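Local atomic coordinates of D-alanyl-D-alanine carboxypeptidase (Vibrio cholerae, PDB entry 5TR7), a protein that probably removes the terminal D-alanine from peptidoglycan precursor peptides, as a serine carboxypeptidase of the penicillin-binding protein family. Residues S74-V79 / Q97-A102; I170-Q174 / N185-W191; G129-H134 / L146-D152. One frame throughout, in Å; residues are numbered along the deposited sequence.

Contact 1 of 3, residues S74-V79 / Q97-A102; sequences SSKMFV and QSGNDA
Lys76 and Gly99 bring the two backbones to 3.9 Å between their CA atoms, where the irregular loop 74-79 runs over the N-cap of helix 100-111, and Asn100 N bonds to Ser75 O at 3.1 Å. The loop is held mainly by the carboxylate of Asp101. With CG placed between its own N and C (chi1 53°), Asp101 faces three successive amides. Asp101 OD1 takes Met77 N on its syn lone pair at 2.8 Å, nearly straight (177°); Asp101 OD2 takes Phe78 N on its syn side at 2.8 Å and Val79 N almost in line with its C-O bond at 3.0 Å. A fourth bond, from Ala102 N, reaches OD1 from above the carboxylate plane, so the group can hardly rotate. Ser75 OG donates to Gln97 O at 2.6 Å. Gln97 OE1, buried against Met77 CA at 3.2 Å, has no polar partner, whereas its NE2 bonds to Phe176 O. Ser98 and Asn100 form the SxN motif, predicted to be catalytic through Ser98; Ser98 OG bonds to Lys201 NZ and Asn100 OD1 to Lys38 NZ. Met77 and Val79 pack between Leu90 of helix 87-95 and Tyr178 of strand 175-178, and Phe78 lies on strand 181-184.

Contact 2 of 3, residues I170-Q174 / N185-W191; sequences IYSEQ and NRNGLLW. With NO2 (nitrite ion), chain F.
Asn185 N donates to Gln174 O at 2.7 Å, nearly straight at the hydrogen but from above the carbonyl plane, and so continues the pairing of hairpin strands 175-178 and 181-184. The Asn185 side chain, with CG anti to its N (chi1 -167°), bridges both segments. Asn185 ND2 bonds to Glu173 O at 2.9 Å, close to the amide plane, while Asn185 OD1 turns back to accept Asn187 N at 3.0 Å, an Asx turn. A water accepts a hydrogen bond from Asn187 ND2 (2.9 Å) and donates one to Tyr171 O (2.7 Å). Leu190 rests its two methyls on the backbone of Tyr171 and Ser172, CD2 lying 3.9 Å from Ser172 CA. The amide of Gln174 stacks on one face of Trp191, planes 22° apart, with CD offset toward the rim and CG making a CH-pi contact with the six-membered ring. On the far side of the turn Gly188 N donates to O1 of the nitrite at 2.9 Å, an ion that also receives Arg236 NE. The contact thus joins two loops chiefly through main-chain carbonyls and one bifunctional asparagine amide, and leaves the Gly188 amide pointing to the anion, which probably comes from the crystallisation liquor.

Contact 3 of 3, residues G129-H134 / L146-D152; sequences GMKNSH and LYSTPYD
The N-terminal cap of helix 150-163 and a single antiparallel bridge beside it make up this contact, in which Ser133, His134, Tyr147 and Asp152 tie the turn after helix 114-127 to the start of the next helix. That turn begins at Gly129, whose positive phi closes a Schellman motif, and goes on as a type I turn from Met130 to Ser133. Thr149 is the N-cap, its OG1 accepting Asp152 N at 3.0 Å. In the same first turn Asp152 extends its carboxylate to the loop opposite. Asp152 OD2 receives Asn132 N on the syn lone pair at 2.9 Å and Ser133 OG on the anti one at 2.7 Å; two donors on different sides fix its rotation, and the nearby helix start would probably favour its negative charge. Ser133 OG accepts in turn from Ser148 OG at 2.6 Å, so the hydrogen bonds are donated in one direction, Ser148 to Ser133 to Asp152. Met130 crosses Asp152 at an angle, its CE 3.6 Å from Asp152 O, and also packs on Met40 of helix 37-50. In the bridge, a hydrogen-bonded pair, His134 N meets Tyr147 O at 2.8 Å and Tyr147 N meets His134 O at 2.9 Å; His134 ND1 bonds to Asn145 O. A chi1 of 57° folds the Tyr147 ring back over the loop: Asn132 O approaches its edge near the plane, while His134 CB sits over one face, 4.0 Å from the ring centroid and 25° off the normal.

Overall arrangement
The two contacts nearest the catalytic centre, 1 and 2, lie about 17 Å apart between centres and about 6 Å at their nearest atoms. The hairpin of strands 175-178 and 181-184 joins them: loop 74-79 packs on it, and contact 2 closes its base. Both border the predicted active site. In contact 1 the side chain of Ser98 is about 3 Å from those of Ser35 and Lys201; in contact 2 that of Tyr171 is about 4 Å from Lys201. Contact 3 is centred about 24 Å from each, across the chain's centre from contact 2, and approaches Ser35 only to about 9 Å, through the side chain of Leu146.

Contact 1 of 3, residues S74-V79 / Q97-A102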
loop_
_atom_site.group_PDB
_atom_site.type_symbol
_atom_site.label_atom_id
_atom_site.label_comp_id
_atom_site.label_asym_id
_atom_site.label_seq_id
_atom_site.Cartn_x
_atom_site.Cartn_y
_atom_site.Cartn_z
ATOM N N SER A 74 10.892 -2.484 12.961
ATOM C CA SER A 74 9.878 -2.371 11.937
ATOM C C SER A 74 9.252 -3.743 11.641
ATOM O O SER A 74 9.779 -4.766 11.954
ATOM C CB SER A 74 10.439 -1.775 10.651
ATOM O OG SER A 74 11.469 -2.545 10.138
ATOM N N SER A 75 8.128 -3.706 11.013
ATOM C CA SER A 75 7.367 -4.855 10.719
ATOM C C SER A 75 8.146 -5.807 9.764
ATOM O O SER A 75 8.849 -5.376 8.807
ATOM C CB SER A 75 6.034 -4.341 10.137
ATOM O OG SER A 75 5.220 -5.423 9.848
ATOM N N LYS A 76 8.035 -7.103 10.091
ATOM C CA LYS A 76 8.692 -8.200 9.385
ATOM C C LYS A 76 7.843 -9.425 9.230
ATOM O O LYS A 76 6.989 -9.737 10.099
ATOM C CB LYS A 76 9.881 -8.676 10.202
ATOM C CG LYS A 76 11.053 -7.705 10.349
ATOM C CD LYS A 76 12.016 -8.188 11.455
ATOM C CE LYS A 76 11.440 -7.954 12.870
ATOM N NZ LYS A 76 11.433 -6.543 13.306
ATOM N N MET A 77 8.107 -10.167 8.144
ATOM C CA MET A 77 7.458 -11.456 7.925
ATOM C C MET A 77 8.203 -12.553 8.711
ATOM O O MET A 77 7.652 -13.630 9.028
ATOM C CB MET A 77 7.491 -11.778 6.443
ATOM C CG MET A 77 6.917 -13.169 6.075
ATOM S SD MET A 77 6.833 -13.273 4.301
ATOM C CE MET A 77 6.378 -15.013 4.185
ATOM N N PHE A 78 9.461 -12.237 9.037
ATOM C CA PHE A 78 10.388 -13.098 9.758
ATOM C C PHE A 78 11.024 -14.156 8.890
ATOM O O PHE A 78 11.022 -15.332 9.199
ATOM C CB PHE A 78 9.823 -13.647 11.053
ATOM C CG PHE A 78 9.586 -12.572 12.058
ATOM C CD1 PHE A 78 10.653 -12.026 12.750
ATOM C CD2 PHE A 78 8.340 -12.064 12.240
ATOM C CE1 PHE A 78 10.472 -11.004 13.636
ATOM C CE2 PHE A 78 8.140 -11.033 13.157
ATOM C CZ PHE A 78 9.212 -10.515 13.860
ATOM N N VAL A 79 11.588 -13.669 7.798
ATOM C CA VAL A 79 12.202 -14.518 6.829
ATOM C C VAL A 79 13.680 -14.740 7.153
ATOM O O VAL A 79 14.360 -13.820 7.620
ATOM C CB VAL A 79 11.843 -13.839 5.483
ATOM C CG1 VAL A 79 12.955 -13.720 4.497
ATOM C CG2 VAL A 79 10.547 -14.444 4.959
ATOM N N GLN A 97 1.118 -8.206 6.262
ATOM C CA GLN A 97 1.975 -8.014 7.414
ATOM C C GLN A 97 2.836 -6.781 7.260
ATOM O O GLN A 97 3.472 -6.386 8.212
ATOM C CB GLN A 97 2.902 -9.219 7.609
ATOM C CG GLN A 97 2.224 -10.585 7.613
ATOM C CD GLN A 97 3.163 -11.709 7.935
ATOM O OE1 GLN A 97 4.312 -11.706 7.487
ATOM N NE2 GLN A 97 2.673 -12.711 8.703
ATOM N N SER A 98 2.939 -6.217 6.057
ATOM C CA SER A 98 3.745 -5.012 5.857
ATOM C C SER A 98 5.203 -5.341 6.178
ATOM O O SER A 98 5.947 -4.530 6.735
ATOM C CB SER A 98 3.188 -3.873 6.779
ATOM O OG SER A 98 3.538 -2.633 6.232
ATOM N N GLY A 99 5.643 -6.528 5.800
ATOM C CA GLY A 99 7.010 -6.950 6.139
ATOM C C GLY A 99 8.088 -6.381 5.221
ATOM O O GLY A 99 8.066 -6.617 4.032
ATOM N N ASN A 100 8.994 -5.586 5.762
ATOM C CA ASN A 100 10.067 -5.003 4.975
ATOM C C ASN A 100 11.029 -6.034 4.381
ATOM O O ASN A 100 11.588 -5.812 3.291
ATOM C CB ASN A 100 10.897 -4.057 5.837
ATOM C CG ASN A 100 10.154 -2.839 6.289
ATOM O OD1 ASN A 100 9.153 -2.458 5.736
ATOM N ND2 ASN A 100 10.661 -2.231 7.312
ATOM N N ASP A 101 11.286 -7.105 5.163
ATOM C CA ASP A 101 12.143 -8.208 4.735
ATOM C C ASP A 101 11.595 -8.838 3.441
ATOM O O ASP A 101 12.329 -9.002 2.413
ATOM C CB ASP A 101 12.405 -9.220 5.876
ATOM C CG ASP A 101 11.092 -9.773 6.560
ATOM O OD1 ASP A 101 10.004 -9.197 6.324
ATOM O OD2 ASP A 101 11.170 -10.779 7.351
ATOM N N ALA A 102 10.292 -9.108 3.442
ATOM C CA ALA A 102 9.653 -9.716 2.274
ATOM C C ALA A 102 9.713 -8.788 1.046
ATOM O O ALA A 102 9.739 -9.271 -0.082
ATOM C CB ALA A 102 8.208 -10.057 2.566
#

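Contact 2 of 3, residues I170-Q174 / N185-W191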
loop_
_atom_site.group_PDB
_atom_site.type_symbol
_atom_site.label_atom_id
_atom_site.label_comp_id
_atom_site.label_asym_id
_atom_site.label_seq_id
_atom_site.Cartn_x
_atom_site.Cartn_y
_atom_site.Cartn_z
ATOM N N ILE A 170 -5.845 -9.501 -2.450
ATOM C CA ILE A 170 -5.111 -9.882 -1.267
ATOM C C ILE A 170 -5.216 -8.837 -0.118
ATOM O O ILE A 170 -5.059 -9.198 1.018
ATOM C CB ILE A 170 -3.665 -10.214 -1.633
ATOM C CG1 ILE A 170 -3.609 -11.364 -2.659
ATOM C CG2 ILE A 170 -2.864 -10.632 -0.403
ATOM C CD1 ILE A 170 -2.180 -11.610 -3.196
ATOM N N TYR A 171 -5.573 -7.587 -0.428
ATOM C CA TYR A 171 -5.625 -6.534 0.549
ATOM C C TYR A 171 -6.794 -6.678 1.530
ATOM O O TYR A 171 -6.841 -5.985 2.577
ATOM C CB TYR A 171 -5.616 -5.195 -0.160
ATOM C CG TYR A 171 -4.256 -4.797 -0.759
ATOM C CD1 TYR A 171 -3.837 -5.188 -2.013
ATOM C CD2 TYR A 171 -3.404 -4.024 -0.050
ATOM C CE1 TYR A 171 -2.590 -4.783 -2.523
ATOM C CE2 TYR A 171 -2.180 -3.606 -0.512
ATOM C CZ TYR A 171 -1.783 -3.966 -1.752
ATOM O OH TYR A 171 -0.575 -3.525 -2.114
ATOM N N SER A 172 -7.751 -7.561 1.207
ATOM C CA SER A 172 -8.867 -7.738 2.117
ATOM C C SER A 172 -8.692 -8.935 2.996
ATOM O O SER A 172 -9.574 -9.213 3.813
ATOM C CB SER A 172 -10.185 -7.764 1.399
ATOM O OG SER A 172 -10.129 -8.718 0.426
ATOM N N GLU A 173 -7.549 -9.623 2.894
ATOM C CA GLU A 173 -7.233 -10.747 3.786
ATOM C C GLU A 173 -6.847 -10.105 5.116
ATOM O O GLU A 173 -6.061 -9.162 5.169
ATOM C CB GLU A 173 -6.193 -11.689 3.181
ATOM C CG GLU A 173 -6.689 -12.356 1.889
ATOM C CD GLU A 173 -5.663 -13.309 1.230
ATOM O OE1 GLU A 173 -4.677 -13.779 1.853
ATOM O OE2 GLU A 173 -5.858 -13.596 0.018
ATOM N N GLN A 174 -7.425 -10.602 6.183
ATOM C CA GLN A 174 -7.288 -10.024 7.534
ATOM C C GLN A 174 -6.098 -10.448 8.314
ATOM O O GLN A 174 -5.737 -9.788 9.344
ATOM C CB GLN A 174 -8.562 -10.386 8.338
ATOM C CG GLN A 174 -9.771 -9.654 7.769
ATOM C CD GLN A 174 -11.059 -9.832 8.580
ATOM O OE1 GLN A 174 -11.187 -10.677 9.444
ATOM N NE2 GLN A 174 -12.000 -9.014 8.295
ATOM N N ASN A 185 -3.845 -7.806 9.522
ATOM C CA ASN A 185 -3.893 -6.681 8.648
ATOM C C ASN A 185 -4.291 -5.497 9.514
ATOM O O ASN A 185 -5.301 -5.576 10.187
ATOM C CB ASN A 185 -4.961 -6.926 7.565
ATOM C CG ASN A 185 -4.878 -5.974 6.468
ATOM O OD1 ASN A 185 -4.654 -4.781 6.691
ATOM N ND2 ASN A 185 -5.038 -6.497 5.214
ATOM N N ARG A 186 -3.487 -4.447 9.532
ATOM C CA ARG A 186 -3.707 -3.221 10.311
ATOM C C ARG A 186 -4.818 -2.329 9.774
ATOM O O ARG A 186 -5.136 -1.306 10.375
ATOM C CB ARG A 186 -2.392 -2.407 10.289
ATOM C CG ARG A 186 -1.235 -2.853 11.153
ATOM C CD ARG A 186 -1.133 -1.950 12.413
ATOM N NE ARG A 186 0.262 -1.595 12.710
ATOM C CZ ARG A 186 0.696 -0.513 13.384
ATOM N NH1 ARG A 186 1.989 -0.313 13.527
ATOM N NH2 ARG A 186 -0.095 0.408 13.877
ATOM N N ASN A 187 -5.396 -2.629 8.594
ATOM C CA ASN A 187 -6.537 -1.848 8.133
ATOM C C ASN A 187 -7.829 -2.329 8.861
ATOM O O ASN A 187 -8.538 -3.250 8.423
ATOM C CB ASN A 187 -6.657 -1.996 6.643
ATOM C CG ASN A 187 -7.785 -1.222 6.063
ATOM O OD1 ASN A 187 -8.381 -0.367 6.705
ATOM N ND2 ASN A 187 -8.086 -1.506 4.797
ATOM N N GLY A 188 -8.093 -1.711 9.985
ATOM C CA GLY A 188 -9.227 -2.026 10.847
ATOM C C GLY A 188 -10.575 -1.871 10.176
ATOM O O GLY A 188 -11.516 -2.600 10.499
ATOM N N LEU A 189 -10.650 -1.004 9.161
ATOM C CA LEU A 189 -11.905 -0.851 8.428
ATOM C C LEU A 189 -12.367 -2.112 7.727
ATOM O O LEU A 189 -13.557 -2.236 7.411
ATOM C CB LEU A 189 -11.861 0.327 7.462
ATOM C CG LEU A 189 -11.866 1.727 8.111
ATOM C CD1 LEU A 189 -11.841 2.713 6.981
ATOM C CD2 LEU A 189 -13.085 2.013 9.004
ATOM N N LEU A 190 -11.474 -3.088 7.564
ATOM C CA LEU A 190 -11.867 -4.383 6.965
ATOM C C LEU A 190 -12.905 -5.107 7.834
ATOM O O LEU A 190 -13.623 -5.935 7.328
ATOM C CB LEU A 190 -10.671 -5.274 6.824
ATOM C CG LEU A 190 -9.632 -4.824 5.789
ATOM C CD1 LEU A 190 -8.397 -5.733 5.909
ATOM C CD2 LEU A 190 -10.192 -4.828 4.375
ATOM N N TRP A 191 -12.943 -4.791 9.143
ATOM C CA TRP A 191 -13.860 -5.423 10.101
ATOM C C TRP A 191 -15.182 -4.646 10.272
ATOM O O TRP A 191 -16.095 -5.100 10.964
ATOM C CB TRP A 191 -13.145 -5.514 11.469
ATOM C CG TRP A 191 -12.205 -6.639 11.604
ATOM C CD1 TRP A 191 -12.491 -7.857 12.146
ATOM C CD2 TRP A 191 -10.835 -6.699 11.201
ATOM N NE1 TRP A 191 -11.383 -8.659 12.122
ATOM C CE2 TRP A 191 -10.356 -7.984 11.534
ATOM C CE3 TRP A 191 -9.950 -5.787 10.614
ATOM C CZ2 TRP A 191 -9.048 -8.394 11.272
ATOM C CZ3 TRP A 191 -8.644 -6.214 10.327
ATOM C CH2 TRP A 191 -8.197 -7.466 10.716
HETATM N N NO2 F . -6.444 1.389 11.061
HETATM O O1 NO2 F . -7.177 0.555 11.552
HETATM O O2 NO2 F . -5.518 1.871 11.971
HETATM O O HOH W 1 -6.394 -3.451 3.469
#

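Contact 3 of 3, residues G129-H134 / L146-D152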
loop_
_atom_site.group_PDB
_atom_site.type_symbol
_atom_site.label_atom_id
_atom_site.label_comp_id
_atom_site.label_asym_id
_atom_site.label_seq_id
_atom_site.Cartn_x
_atom_site.Cartn_y
_atom_site.Cartn_z
ATOM N N GLY A 129 1.049 8.296 -14.060
ATOM C CA GLY A 129 0.687 9.709 -13.809
ATOM C C GLY A 129 0.982 10.218 -12.384
ATOM O O GLY A 129 0.502 11.243 -11.943
ATOM N N MET A 130 1.852 9.510 -11.691
ATOM C CA MET A 130 2.309 9.911 -10.360
ATOM C C MET A 130 3.519 10.857 -10.581
ATOM O O MET A 130 4.639 10.550 -10.213
ATOM C CB MET A 130 2.695 8.672 -9.549
ATOM C CG MET A 130 1.529 7.669 -9.430
ATOM S SD MET A 130 2.036 6.155 -8.662
ATOM C CE MET A 130 2.556 6.627 -7.013
ATOM N N LYS A 131 3.253 12.036 -11.089
ATOM C CA LYS A 131 4.298 13.009 -11.421
ATOM C C LYS A 131 5.000 13.649 -10.224
ATOM O O LYS A 131 6.017 14.271 -10.404
ATOM C CB LYS A 131 3.683 14.070 -12.317
ATOM C CG LYS A 131 2.865 13.462 -13.459
ATOM C CD LYS A 131 2.543 14.493 -14.513
ATOM C CE LYS A 131 1.665 15.592 -13.935
ATOM N NZ LYS A 131 1.290 16.610 -14.967
ATOM N N ASN A 132 4.473 13.467 -9.008
ATOM C CA ASN A 132 5.109 14.006 -7.818
ATOM C C ASN A 132 5.532 12.912 -6.846
ATOM O O ASN A 132 5.500 13.079 -5.636
ATOM C CB ASN A 132 4.171 15.006 -7.158
ATOM C CG ASN A 132 4.039 16.300 -7.939
ATOM O OD1 ASN A 132 4.949 16.776 -8.591
ATOM N ND2 ASN A 132 2.908 16.913 -7.787
ATOM N N SER A 133 5.964 11.795 -7.399
ATOM C CA SER A 133 6.416 10.684 -6.609
ATOM C C SER A 133 7.768 10.173 -7.054
ATOM O O SER A 133 8.073 10.206 -8.231
ATOM C CB SER A 133 5.394 9.541 -6.703
ATOM O OG SER A 133 4.115 9.953 -6.204
ATOM N N HIS A 134 8.590 9.743 -6.114
ATOM C CA HIS A 134 9.852 9.133 -6.458
ATOM C C HIS A 134 10.229 8.130 -5.364
ATOM O O HIS A 134 10.189 8.437 -4.193
ATOM C CB HIS A 134 10.959 10.153 -6.647
ATOM C CG HIS A 134 12.218 9.563 -7.190
ATOM N ND1 HIS A 134 13.294 9.232 -6.402
ATOM C CD2 HIS A 134 12.541 9.198 -8.448
ATOM C CE1 HIS A 134 14.235 8.696 -7.160
ATOM N NE2 HIS A 134 13.807 8.675 -8.409
ATOM N N LEU A 146 12.765 9.892 -1.303
ATOM C CA LEU A 146 11.605 8.973 -1.329
ATOM C C LEU A 146 10.429 9.837 -0.938
ATOM O O LEU A 146 10.359 10.311 0.179
ATOM C CB LEU A 146 11.792 7.804 -0.376
ATOM C CG LEU A 146 10.628 6.838 -0.109
ATOM C CD1 LEU A 146 9.896 6.405 -1.353
ATOM C CD2 LEU A 146 11.131 5.614 0.647
ATOM N N TYR A 147 9.539 10.102 -1.880
ATOM C CA TYR A 147 8.379 10.954 -1.593
ATOM C C TYR A 147 7.224 10.698 -2.527
ATOM O O TYR A 147 7.397 10.163 -3.612
ATOM C CB TYR A 147 8.779 12.450 -1.671
ATOM C CG TYR A 147 9.370 12.857 -3.001
ATOM C CD1 TYR A 147 8.561 13.035 -4.136
ATOM C CD2 TYR A 147 10.719 13.054 -3.129
ATOM C CE1 TYR A 147 9.095 13.372 -5.360
ATOM C CE2 TYR A 147 11.287 13.430 -4.339
ATOM C CZ TYR A 147 10.495 13.591 -5.427
ATOM O OH TYR A 147 11.136 13.956 -6.563
ATOM N N SER A 148 6.042 11.107 -2.100
ATOM C CA SER A 148 4.862 10.993 -2.919
ATOM C C SER A 148 3.910 12.062 -2.452
ATOM O O SER A 148 4.340 13.015 -1.787
ATOM C CB SER A 148 4.225 9.616 -2.861
ATOM O OG SER A 148 3.188 9.513 -3.830
ATOM N N THR A 149 2.650 11.950 -2.874
ATOM C CA THR A 149 1.593 12.894 -2.495
ATOM C C THR A 149 0.295 12.103 -2.337
ATOM O O THR A 149 0.152 10.999 -2.919
ATOM C CB THR A 149 1.318 13.980 -3.570
ATOM O OG1 THR A 149 0.789 13.356 -4.744
ATOM C CG2 THR A 149 2.569 14.779 -3.944
ATOM N N PRO A 150 -0.657 12.656 -1.555
ATOM C CA PRO A 150 -1.937 11.991 -1.399
ATOM C C PRO A 150 -2.601 11.688 -2.723
ATOM O O PRO A 150 -3.225 10.633 -2.870
ATOM C CB PRO A 150 -2.777 13.013 -0.657
ATOM C CG PRO A 150 -1.785 13.762 0.159
ATOM C CD PRO A 150 -0.505 13.771 -0.611
ATOM N N TYR A 151 -2.531 12.634 -3.649
ATOM C CA TYR A 151 -3.151 12.430 -4.933
ATOM C C TYR A 151 -2.485 11.268 -5.666
ATOM O O TYR A 151 -3.184 10.375 -6.147
ATOM C CB TYR A 151 -3.063 13.694 -5.791
ATOM C CG TYR A 151 -3.658 13.506 -7.146
ATOM C CD1 TYR A 151 -5.042 13.332 -7.298
ATOM C CD2 TYR A 151 -2.865 13.458 -8.276
ATOM C CE1 TYR A 151 -5.588 13.078 -8.546
ATOM C CE2 TYR A 151 -3.417 13.226 -9.527
ATOM C CZ TYR A 151 -4.772 13.095 -9.658
ATOM O OH TYR A 151 -5.296 12.887 -10.902
ATOM N N ASP A 152 -1.153 11.267 -5.721
ATOM C CA ASP A 152 -0.436 10.178 -6.385
ATOM C C ASP A 152 -0.719 8.821 -5.736
ATOM O O ASP A 152 -0.813 7.817 -6.430
ATOM C CB ASP A 152 1.048 10.422 -6.438
ATOM C CG ASP A 152 1.441 11.587 -7.386
ATOM O OD1 ASP A 152 0.566 12.311 -7.931
ATOM O OD2 ASP A 152 2.647 11.750 -7.586
#